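Local coordinates for protein amine Dehydrogenase (Pseudomonas putida, PDB 1JMX) that probably forms the beta-propeller subunit of a quinohemoprotein amine dehydrogenase, an enzyme that oxidatively deaminates primary amines and passes the electrons on through heme c, at residues L152-D157 with P202-R207. Sequence-based numbering, arbitrary orientation.
Sequences LMRAAD and PHQSPR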
ATOM      1  N   LEU B 152     -15.414 -11.514 -15.565  1.00 10.94           N
ATOM      2  CA  LEU B 152     -15.621 -11.804 -16.989  1.00 11.39           C
ATOM      3  C   LEU B 152     -16.793 -12.724 -17.372  1.00 12.23           C
ATOM      4  O   LEU B 152     -17.065 -13.724 -16.713  1.00 10.58           O
ATOM      5  CB  LEU B 152     -14.341 -12.353 -17.614  1.00 11.11           C
ATOM      6  CG  LEU B 152     -13.126 -11.436 -17.569  1.00 12.22           C
ATOM      7  CD1 LEU B 152     -11.989 -12.094 -18.315  1.00 12.68           C
ATOM      8  CD2 LEU B 152     -13.462 -10.102 -18.180  1.00 10.23           C
ATOM      9  N   MET B 153     -17.452 -12.373 -18.476  1.00 12.77           N
ATOM     10  CA  MET B 153     -18.589 -13.114 -19.012  1.00 12.59           C
ATOM     11  C   MET B 153     -18.512 -13.115 -20.535  1.00 13.25           C
ATOM     12  O   MET B 153     -18.084 -12.134 -21.135  1.00 13.37           O
ATOM     13  CB  MET B 153     -19.912 -12.448 -18.612  1.00 13.54           C
ATOM     14  CG  MET B 153     -20.176 -12.346 -17.116  1.00 14.43           C
ATOM     15  SD  MET B 153     -21.847 -11.764 -16.753  1.00 16.09           S
ATOM     16  CE  MET B 153     -21.957 -10.348 -17.803  1.00 10.81           C
ATOM     17  N   ARG B 154     -18.918 -14.220 -21.155  1.00 13.91           N
ATOM     18  CA  ARG B 154     -18.930 -14.327 -22.614  1.00 14.96           C
ATOM     19  C   ARG B 154     -20.165 -15.117 -23.027  1.00 15.03           C
ATOM     20  O   ARG B 154     -20.467 -16.149 -22.445  1.00 14.15           O
ATOM     21  CB  ARG B 154     -17.676 -15.036 -23.146  1.00 15.68           C
ATOM     22  CG  ARG B 154     -16.335 -14.330 -22.898  1.00 18.34           C
ATOM     23  CD  ARG B 154     -16.189 -13.032 -23.655  1.00 18.49           C
ATOM     24  NE  ARG B 154     -16.471 -13.181 -25.076  1.00 21.82           N
ATOM     25  CZ  ARG B 154     -15.613 -13.641 -25.983  1.00 23.15           C
ATOM     26  NH1 ARG B 154     -14.389 -14.018 -25.627  1.00 21.78           N
ATOM     27  NH2 ARG B 154     -15.977 -13.693 -27.264  1.00 22.30           N
ATOM     28  N   ALA B 155     -20.893 -14.613 -24.014  1.00 16.23           N
ATOM     29  CA  ALA B 155     -22.087 -15.290 -24.492  1.00 16.37           C
ATOM     30  C   ALA B 155     -21.708 -16.298 -25.568  1.00 17.61           C
ATOM     31  O   ALA B 155     -21.073 -15.950 -26.565  1.00 19.03           O
ATOM     32  CB  ALA B 155     -23.086 -14.281 -25.045  1.00 16.51           C
ATOM     33  N   ALA B 156     -22.039 -17.558 -25.325  1.00 17.08           N
ATOM     34  CA  ALA B 156     -21.769 -18.617 -26.278  1.00 18.62           C
ATOM     35  C   ALA B 156     -22.742 -18.478 -27.455  1.00 19.62           C
ATOM     36  O   ALA B 156     -23.714 -17.727 -27.379  1.00 19.87           O
ATOM     37  CB  ALA B 156     -21.922 -19.969 -25.609  1.00 16.96           C
ATOM     38  N   ASP B 157     -22.450 -19.192 -28.538  1.00 20.60           N
ATOM     39  CA  ASP B 157     -23.255 -19.197 -29.760  1.00 22.01           C
ATOM     40  C   ASP B 157     -24.722 -19.572 -29.568  1.00 21.98           C
ATOM     41  O   ASP B 157     -25.597 -19.069 -30.279  1.00 23.38           O
ATOM     42  CB  ASP B 157     -22.655 -20.171 -30.780  1.00 22.00           C
ATOM     43  CG  ASP B 157     -21.459 -19.608 -31.505  1.00 23.54           C
ATOM     44  OD1 ASP B 157     -21.180 -18.394 -31.384  1.00 24.37           O
ATOM     45  OD2 ASP B 157     -20.800 -20.399 -32.218  1.00 26.19           O
ATOM     46  N   PRO B 202     -11.195  -9.896 -21.631  1.00 12.15           N
ATOM     47  CA  PRO B 202     -12.078 -10.792 -22.386  1.00 11.63           C
ATOM     48  C   PRO B 202     -11.655 -10.791 -23.862  1.00 11.76           C
ATOM     49  O   PRO B 202     -12.216 -10.059 -24.686  1.00 13.63           O
ATOM     50  CB  PRO B 202     -13.454 -10.156 -22.182  1.00 11.34           C
ATOM     51  CG  PRO B 202     -13.128  -8.691 -22.173  1.00 11.71           C
ATOM     52  CD  PRO B 202     -11.884  -8.628 -21.313  1.00 10.52           C
ATOM     53  N   HIS B 203     -10.638 -11.590 -24.178  1.00 11.57           N
ATOM     54  CA  HIS B 203     -10.125 -11.681 -25.539  1.00 11.62           C
ATOM     55  C   HIS B 203     -11.166 -12.227 -26.512  1.00 13.33           C
ATOM     56  O   HIS B 203     -11.851 -13.208 -26.228  1.00 12.15           O
ATOM     57  CB  HIS B 203      -8.919 -12.628 -25.628  1.00 10.19           C
ATOM     58  CG  HIS B 203      -7.893 -12.448 -24.551  1.00  8.57           C
ATOM     59  ND1 HIS B 203      -6.961 -11.436 -24.571  1.00  9.49           N
ATOM     60  CD2 HIS B 203      -7.597 -13.208 -23.474  1.00  6.56           C
ATOM     61  CE1 HIS B 203      -6.130 -11.582 -23.558  1.00  6.86           C
ATOM     62  NE2 HIS B 203      -6.496 -12.652 -22.877  1.00  9.06           N
ATOM     63  N   GLN B 204     -11.272 -11.574 -27.661  1.00 14.50           N
ATOM     64  CA  GLN B 204     -12.152 -12.029 -28.724  1.00 17.51           C
ATOM     65  C   GLN B 204     -11.145 -12.560 -29.750  1.00 18.94           C
ATOM     66  O   GLN B 204     -10.859 -11.922 -30.761  1.00 19.91           O
ATOM     67  CB  GLN B 204     -12.985 -10.871 -29.285  1.00 17.53           C
ATOM     68  CG  GLN B 204     -14.046 -10.371 -28.311  1.00 17.55           C
ATOM     69  CD  GLN B 204     -15.003  -9.371 -28.934  1.00 17.80           C
ATOM     70  OE1 GLN B 204     -14.587  -8.406 -29.572  1.00 17.76           O
ATOM     71  NE2 GLN B 204     -16.298  -9.596 -28.743  1.00 17.79           N
ATOM     72  N   SER B 205     -10.563 -13.712 -29.425  1.00 21.25           N
ATOM     73  CA  SER B 205      -9.539 -14.337 -30.262  1.00 25.01           C
ATOM     74  C   SER B 205     -10.071 -15.147 -31.438  1.00 26.25           C
ATOM     75  O   SER B 205     -11.223 -15.592 -31.426  1.00 26.61           O
ATOM     76  CB  SER B 205      -8.629 -15.223 -29.403  1.00 25.63           C
ATOM     77  OG  SER B 205      -9.338 -16.333 -28.892  1.00 27.30           O
ATOM     78  N   PRO B 206      -9.225 -15.358 -32.472  1.00 28.49           N
ATOM     79  CA  PRO B 206      -9.608 -16.125 -33.667  1.00 28.80           C
ATOM     80  C   PRO B 206     -10.162 -17.530 -33.371  1.00 29.14           C
ATOM     81  O   PRO B 206     -10.938 -18.071 -34.165  1.00 30.33           O
ATOM     82  CB  PRO B 206      -8.297 -16.184 -34.461  1.00 28.69           C
ATOM     83  CG  PRO B 206      -7.667 -14.861 -34.145  1.00 27.75           C
ATOM     84  CD  PRO B 206      -7.882 -14.763 -32.646  1.00 28.38           C
ATOM     85  N   ARG B 207      -9.788 -18.101 -32.224  1.00 28.77           N
ATOM     86  CA  ARG B 207     -10.250 -19.439 -31.834  1.00 28.27           C
ATOM     87  C   ARG B 207     -11.685 -19.472 -31.281  1.00 27.52           C
ATOM     88  O   ARG B 207     -12.220 -20.548 -31.019  1.00 28.24           O
ATOM     89  CB  ARG B 207      -9.285 -20.078 -30.823  1.00 28.37           C
ATOM     90  CG  ARG B 207      -7.808 -20.049 -31.240  1.00 31.25           C
ATOM     91  CD  ARG B 207      -6.956 -21.033 -30.429  1.00 33.15           C
ATOM     92  NE  ARG B 207      -7.242 -22.422 -30.798  1.00 37.13           N
ATOM     93  CZ  ARG B 207      -7.661 -23.364 -29.951  1.00 38.56           C
ATOM     94  NH1 ARG B 207      -7.842 -23.079 -28.670  1.00 39.35           N
ATOM     95  NH2 ARG B 207      -7.911 -24.595 -30.387  1.00 40.08           N
TER
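Arg154 overlaps Gln204 with one face of its guanidinium: CG of the glutamine sits over that face, 4.0 Å from NH2. The amide beyond is not stacked on it, since the two planes stand 67° apart. Gln204 OE1 is taken by a hydrogen bond from Met50 N. At the other terminal nitrogen, His203 O lies 2.7 Å from NH1 of Arg154, oblique to the guanidinium plane. The side chain reaches this place by folding: CG lies anti to the carbonyl carbon, beside the backbone N, and the chain then bends at chi2 (-67°) and chi3 (-52°). Its methylene part thereby runs beside Pro202, with CD 4.2 Å from CB of the proline. Pro202 also meets Leu152, just before the strand, whose CD2 methyl rests 3.8 Å from the ring atom CD, the two side chains crossing at about a right angle. Phe210 and Met212 pack on Leu152, while Met49 touches Arg154, Pro202 and Gln204. The contact thus joins the edge strand 153-155 of one four-stranded antiparallel propeller blade to the loop leading into strand 209-218, in the interior near the centre of the chain. A methionine here in place of Arg154 would probably leave His203 O without its cationic neighbour and Gln204 CG without the flat group that lies against it. Apolar packing at Leu152 and a charged group set close to a main-chain carbonyl at Arg154 imply a mixed interface, in which the buried guanidinium is likely to be favoured electrostatically by the carbonyl dipole.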